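PDB 4PHR: putative glycosyltransferase (GalT1), which probably acts as a glycosyltransferase and binds the nucleotide UDP through this N-terminal GT-D-fold domain of a longer protein. Local coordinates for residues A[148-153]-A[169-174]; A[85-90]-A[123-128]. All coordinates share one frame; numbering follows the deposited sequence.

How the contacts relate
Following the chain from the N terminus, contact 2 comes first: residues 85-90, which run into the first turn of helix 88-100, meet 123-128 in the loop before helix 132-140. It closes a loop of 32 residues, about half of them helical, that includes strand 115-116 at one edge of the three-stranded parallel sheet. Contact 1 opens only afterwards, so the two are in series and neither nest nor cross. It pairs neighbouring strands 147-153 and 170-176 of the five-stranded parallel sheet, with 15 residues between 148-153 and 169-174. The contacts lie on opposite sides of the chain's centre, their own centres about 30 Å apart, and both belong to the GT-D domain.

Contact 1. Residues A[148-153]-A[169-174]; sequences LLIVEG and SSIKRL
L148 to V151 pair in parallel with I171 to L174 as neighbouring strands of the five-stranded parallel sheet in this GT-D domain. The backbone ladder runs L148 N to S170 O, K172 N to L148 O, I150 N to K172 O, L174 N to I150 O and E152 N to L174 O. Its tightest rung is I150 N to K172 O at 2.8 Å, and its longest, E152 N to L174 O at 3.2 Å, comes where 148-153 nears its end. Between the rungs, CA-H groups also point at carbonyls, with R173 CA 3.2 Å from I150 O.

Side-chain packing lies on both faces of the sheet. On the face of L148, I150, I171 and R173, the CD1 tip of I150 meets the CG2 branch of I171 at 3.8 Å and also lies over one face of the R173 guanidinium, offset toward its rim. On the other face, L149 has CG anti to the backbone N (chi1 177°), and its CD1 methyl rests against a backbone carbonyl oxygen, K172 O, at 3.6 Å; V151 CG2 faces L174 CB at 4.3 Å. Helix 185-195 packs on this face, its T192 touching L149, V151 and L174.

The polar side-chain contact is a salt bridge at the end of the strand that reaches the nucleotide: G153 touches the bound UDP. The R173 chain, extended from CG to NE, runs beside I150 toward E152, while R173 NE donates to Q271 OE1 and NH1 also to the S158 carbonyl. S158 OG also holds E152 OE1, so both charged groups have second partners. Carboxylate and guanidinium planes lie 35° apart, and R173 NH1 meets E152 OE2 at 2.8 Å from above the carboxylate plane.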
loop_
_atom_site.group_PDB
_atom_site.type_symbol
_atom_site.label_atom_id
_atom_site.label_comp_id
_atom_site.label_asym_id
_atom_site.label_seq_id
_atom_site.Cartn_x
_atom_site.Cartn_y
_atom_site.Cartn_z
ATOM N N LEU A 148 -3.181 -6.806 16.066
ATOM C CA LEU A 148 -2.852 -5.804 15.062
ATOM C C LEU A 148 -2.836 -4.392 15.608
ATOM O O LEU A 148 -3.656 -4.035 16.462
ATOM C CB LEU A 148 -3.865 -5.842 13.918
ATOM C CG LEU A 148 -3.972 -7.151 13.146
ATOM C CD1 LEU A 148 -5.047 -7.052 12.069
ATOM C CD2 LEU A 148 -2.613 -7.510 12.566
ATOM N N LEU A 149 -1.914 -3.587 15.086
ATOM C CA LEU A 149 -2.005 -2.142 15.198
ATOM C C LEU A 149 -2.161 -1.621 13.777
ATOM O O LEU A 149 -1.267 -1.795 12.951
ATOM C CB LEU A 149 -0.746 -1.562 15.846
ATOM C CG LEU A 149 -0.692 -0.035 15.948
ATOM C CD1 LEU A 149 -1.863 0.504 16.764
ATOM C CD2 LEU A 149 0.631 0.413 16.552
ATOM N N ILE A 150 -3.310 -1.029 13.483
ATOM C CA ILE A 150 -3.564 -0.483 12.158
ATOM C C ILE A 150 -3.413 1.023 12.220
ATOM O O ILE A 150 -4.070 1.684 13.027
ATOM C CB ILE A 150 -4.980 -0.849 11.651
ATOM C CG1 ILE A 150 -5.125 -2.371 11.504
ATOM C CG2 ILE A 150 -5.300 -0.101 10.356
ATOM C CD1 ILE A 150 -6.509 -2.805 11.080
ATOM N N VAL A 151 -2.523 1.550 11.388
ATOM C CA VAL A 151 -2.285 2.985 11.310
ATOM C C VAL A 151 -2.854 3.417 9.971
ATOM O O VAL A 151 -2.370 2.990 8.930
ATOM C CB VAL A 151 -0.773 3.311 11.396
ATOM C CG1 VAL A 151 -0.539 4.826 11.390
ATOM C CG2 VAL A 151 -0.160 2.675 12.649
ATOM N N GLU A 152 -3.912 4.224 10.003
ATOM C CA GLU A 152 -4.656 4.561 8.796
ATOM C C GLU A 152 -5.294 5.930 8.978
ATOM O O GLU A 152 -5.259 6.501 10.077
ATOM C CB GLU A 152 -5.738 3.515 8.524
ATOM C CG GLU A 152 -6.780 3.443 9.634
ATOM C CD GLU A 152 -7.914 2.473 9.367
ATOM O OE1 GLU A 152 -7.876 1.761 8.332
ATOM O OE2 GLU A 152 -8.853 2.430 10.199
ATOM N N GLY A 153 -5.877 6.452 7.907
ATOM C CA GLY A 153 -6.521 7.747 7.961
ATOM C C GLY A 153 -7.950 7.663 8.446
ATOM O O GLY A 153 -8.541 6.581 8.524
ATOM N N SER A 169 -6.583 -11.526 16.229
ATOM C CA SER A 169 -6.943 -11.711 17.635
ATOM C C SER A 169 -7.446 -10.426 18.288
ATOM O O SER A 169 -8.306 -10.454 19.166
ATOM C CB SER A 169 -5.755 -12.255 18.418
ATOM O OG SER A 169 -5.465 -13.564 17.983
ATOM N N SER A 170 -6.884 -9.299 17.879
ATOM C CA SER A 170 -7.356 -8.013 18.364
ATOM C C SER A 170 -6.909 -6.943 17.386
ATOM O O SER A 170 -5.969 -7.149 16.609
ATOM C CB SER A 170 -6.822 -7.721 19.766
ATOM O OG SER A 170 -5.442 -7.404 19.727
ATOM N N ILE A 171 -7.589 -5.804 17.418
ATOM C CA ILE A 171 -7.237 -4.673 16.579
ATOM C C ILE A 171 -7.234 -3.399 17.397
ATOM O O ILE A 171 -8.194 -3.113 18.115
ATOM C CB ILE A 171 -8.229 -4.493 15.424
ATOM C CG1 ILE A 171 -8.232 -5.735 14.532
ATOM C CG2 ILE A 171 -7.904 -3.230 14.621
ATOM C CD1 ILE A 171 -9.208 -5.633 13.403
ATOM N N LYS A 172 -6.133 -2.666 17.308
ATOM C CA LYS A 172 -6.060 -1.305 17.811
ATOM C C LYS A 172 -5.761 -0.430 16.603
ATOM O O LYS A 172 -5.028 -0.853 15.715
ATOM C CB LYS A 172 -4.955 -1.174 18.864
ATOM C CG LYS A 172 -5.200 -2.007 20.134
ATOM C CD LYS A 172 -6.420 -1.514 20.881
ATOM C CE LYS A 172 -6.678 -2.332 22.140
ATOM N NZ LYS A 172 -7.970 -1.937 22.756
ATOM N N ARG A 173 -6.319 0.778 16.573
ATOM C CA ARG A 173 -6.141 1.686 15.439
ATOM C C ARG A 173 -5.602 3.029 15.887
ATOM O O ARG A 173 -6.073 3.605 16.868
ATOM C CB ARG A 173 -7.471 1.925 14.710
ATOM C CG ARG A 173 -8.116 0.686 14.147
ATOM C CD ARG A 173 -9.473 0.964 13.488
ATOM N NE ARG A 173 -10.118 -0.301 13.149
ATOM C CZ ARG A 173 -10.185 -0.822 11.931
ATOM N NH1 ARG A 173 -9.702 -0.174 10.868
ATOM N NH2 ARG A 173 -10.780 -1.997 11.775
ATOM N N LEU A 174 -4.618 3.518 15.149
ATOM C CA LEU A 174 -4.141 4.880 15.304
ATOM C C LEU A 174 -4.680 5.632 14.098
ATOM O O LEU A 174 -4.279 5.365 12.965
ATOM C CB LEU A 174 -2.612 4.912 15.322
ATOM C CG LEU A 174 -1.889 6.219 15.647
ATOM C CD1 LEU A 174 -2.293 6.722 17.031
ATOM C CD2 LEU A 174 -0.371 6.034 15.550
#

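Contact 2. Residues A[85-90]-A[123-128]; sequences RYNQNA and YIDLID
A single beta-type bridge, just ahead of helix 88-100, joins Y86 to L126 at the end of a type I turn spanning Y123 to L126. Two backbone bonds make it: I127 N gives to R85 O at 3.0 Å, nearly straight at 173°, and N87 N gives to D125 O at 2.9 Å. R85 O also takes a bond from a water that accepts from D128 N, so this carbonyl is gripped twice.

Side chains pack around the bridge. The Y86 ring presents its edge to D125 O, while the CD2 branch of L126 comes up to CE1 of Y86 at 3.7 Å. R85 CB lies over one face of the same ring, and Y86 OH is tied to the carbonyl of D78, which ties down the far end of the ring. I127 has CG1 anti to its own carbonyl carbon (chi1 -65°), which puts CG1 against the Y86 carbonyl, and the extended chain carries CD1 to 3.3 Å from Y86 O. Further along, the methyl of A90 rests against the carboxylate carbon of D125, CB to CG 3.8 Å.

K129 NZ hydrogen-bonds to the carbonyls of both I124 and L126, linking two residues of the turn. With N87 at the N-cap position of helix 88-100, this is an isolated backbone bridge that joins the lead-in to that helix to a type I turn in the loop before helix 132-140 of this GT-D domain.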
loop_
_atom_site.group_PDB
_atom_site.type_symbol
_atom_site.label_atom_id
_atom_site.label_comp_id
_atom_site.label_asym_id
_atom_site.label_seq_id
_atom_site.Cartn_x
_atom_site.Cartn_y
_atom_site.Cartn_z
ATOM N N ARG A 85 -1.797 -9.085 -18.184
ATOM C CA ARG A 85 -2.661 -9.463 -17.059
ATOM C C ARG A 85 -3.723 -8.417 -16.752
ATOM O O ARG A 85 -4.722 -8.711 -16.093
ATOM C CB ARG A 85 -1.829 -9.642 -15.788
ATOM C CG ARG A 85 -1.009 -10.905 -15.734
ATOM C CD ARG A 85 -0.068 -10.864 -14.544
ATOM N NE ARG A 85 1.042 -9.934 -14.763
ATOM C CZ ARG A 85 1.928 -9.584 -13.836
ATOM N NH1 ARG A 85 1.825 -10.062 -12.600
ATOM N NH2 ARG A 85 2.909 -8.740 -14.140
ATOM N N TYR A 86 -3.485 -7.189 -17.192
ATOM C CA TYR A 86 -4.285 -6.059 -16.736
ATOM C C TYR A 86 -5.212 -5.535 -17.821
ATOM O O TYR A 86 -4.955 -5.704 -19.015
ATOM C CB TYR A 86 -3.377 -4.940 -16.213
ATOM C CG TYR A 86 -2.362 -5.425 -15.205
ATOM C CD1 TYR A 86 -2.763 -5.864 -13.949
ATOM C CD2 TYR A 86 -1.005 -5.455 -15.511
ATOM C CE1 TYR A 86 -1.845 -6.321 -13.026
ATOM C CE2 TYR A 86 -0.077 -5.917 -14.588
ATOM C CZ TYR A 86 -0.506 -6.346 -13.349
ATOM O OH TYR A 86 0.397 -6.806 -12.416
ATOM N N ASN A 87 -6.295 -4.894 -17.403
ATOM C CA ASN A 87 -7.236 -4.349 -18.369
ATOM C C ASN A 87 -6.652 -3.171 -19.150
ATOM O O ASN A 87 -5.619 -2.589 -18.782
ATOM C CB ASN A 87 -8.580 -3.998 -17.718
ATOM C CG ASN A 87 -8.462 -2.924 -16.663
ATOM O OD1 ASN A 87 -7.684 -1.986 -16.801
ATOM N ND2 ASN A 87 -9.249 -3.053 -15.599
ATOM N N GLN A 88 -7.315 -2.839 -20.247
ATOM C CA GLN A 88 -6.790 -1.859 -21.180
ATOM C C GLN A 88 -6.453 -0.516 -20.534
ATOM O O GLN A 88 -5.388 0.046 -20.792
ATOM C CB GLN A 88 -7.771 -1.671 -22.334
ATOM C CG GLN A 88 -7.325 -0.666 -23.365
ATOM C CD GLN A 88 -8.273 -0.613 -24.542
ATOM O OE1 GLN A 88 -8.690 -1.649 -25.059
ATOM N NE2 GLN A 88 -8.624 0.596 -24.970
ATOM N N ASN A 89 -7.346 0.011 -19.699
ATOM C CA ASN A 89 -7.060 1.301 -19.077
ATOM C C ASN A 89 -5.841 1.247 -18.158
ATOM O O ASN A 89 -5.028 2.171 -18.142
ATOM C CB ASN A 89 -8.288 1.906 -18.378
ATOM C CG ASN A 89 -8.783 1.078 -17.209
ATOM O OD1 ASN A 89 -8.028 0.340 -16.583
ATOM N ND2 ASN A 89 -10.071 1.214 -16.900
ATOM N N ALA A 90 -5.695 0.146 -17.426
ATOM C CA ALA A 90 -4.531 -0.035 -16.560
ATOM C C ALA A 90 -3.226 -0.164 -17.356
ATOM O O ALA A 90 -2.206 0.414 -16.984
ATOM C CB ALA A 90 -4.728 -1.235 -15.612
ATOM N N TYR A 123 -7.258 -7.297 -7.365
ATOM C CA TYR A 123 -8.534 -7.630 -8.002
ATOM C C TYR A 123 -8.960 -6.774 -9.198
ATOM O O TYR A 123 -9.095 -7.286 -10.312
ATOM C CB TYR A 123 -9.652 -7.638 -6.941
ATOM C CG TYR A 123 -11.043 -7.906 -7.496
ATOM C CD1 TYR A 123 -11.437 -9.189 -7.848
ATOM C CD2 TYR A 123 -11.960 -6.874 -7.658
ATOM C CE1 TYR A 123 -12.697 -9.436 -8.361
ATOM C CE2 TYR A 123 -13.224 -7.110 -8.174
ATOM C CZ TYR A 123 -13.588 -8.394 -8.519
ATOM O OH TYR A 123 -14.845 -8.642 -9.031
ATOM N N ILE A 124 -9.196 -5.487 -8.973
ATOM C CA ILE A 124 -10.008 -4.706 -9.916
ATOM C C ILE A 124 -9.376 -4.498 -11.299
ATOM O O ILE A 124 -10.090 -4.435 -12.306
ATOM C CB ILE A 124 -10.465 -3.345 -9.311
ATOM C CG1 ILE A 124 -11.722 -2.825 -10.022
ATOM C CG2 ILE A 124 -9.333 -2.338 -9.347
ATOM C CD1 ILE A 124 -12.957 -3.667 -9.786
ATOM N N ASP A 125 -8.051 -4.413 -11.358
ATOM C CA ASP A 125 -7.385 -4.157 -12.632
ATOM C C ASP A 125 -7.041 -5.416 -13.430
ATOM O O ASP A 125 -6.558 -5.328 -14.552
ATOM C CB ASP A 125 -6.133 -3.295 -12.434
ATOM C CG ASP A 125 -6.459 -1.814 -12.278
ATOM O OD1 ASP A 125 -7.596 -1.407 -12.610
ATOM O OD2 ASP A 125 -5.575 -1.055 -11.836
ATOM N N LEU A 126 -7.307 -6.581 -12.858
ATOM C CA LEU A 126 -7.017 -7.840 -13.529
ATOM C C LEU A 126 -8.099 -8.206 -14.537
ATOM O O LEU A 126 -9.291 -8.059 -14.267
ATOM C CB LEU A 126 -6.889 -8.969 -12.512
ATOM C CG LEU A 126 -5.743 -8.876 -11.517
ATOM C CD1 LEU A 126 -5.857 -9.999 -10.501
ATOM C CD2 LEU A 126 -4.409 -8.925 -12.245
ATOM N N ILE A 127 -7.679 -8.691 -15.701
ATOM C CA ILE A 127 -8.615 -9.239 -16.670
ATOM C C ILE A 127 -9.213 -10.526 -16.123
ATOM O O ILE A 127 -10.431 -10.715 -16.134
ATOM C CB ILE A 127 -7.918 -9.556 -18.000
ATOM C CG1 ILE A 127 -7.413 -8.269 -18.648
ATOM C CG2 ILE A 127 -8.871 -10.290 -18.934
ATOM C CD1 ILE A 127 -6.497 -8.500 -19.815
ATOM N N ASP A 128 -8.343 -11.411 -15.648
ATOM C CA ASP A 128 -8.773 -12.685 -15.086
ATOM C C ASP A 128 -8.788 -12.602 -13.567
ATOM O O ASP A 128 -7.737 -12.567 -12.917
ATOM C CB ASP A 128 -7.853 -13.814 -15.555
ATOM C CG ASP A 128 -8.257 -15.167 -15.001
ATOM O OD1 ASP A 128 -9.367 -15.275 -14.437
ATOM O OD2 ASP A 128 -7.467 -16.126 -15.142
HETATM O O HOH W 1 -5.560 -11.231 -15.684
#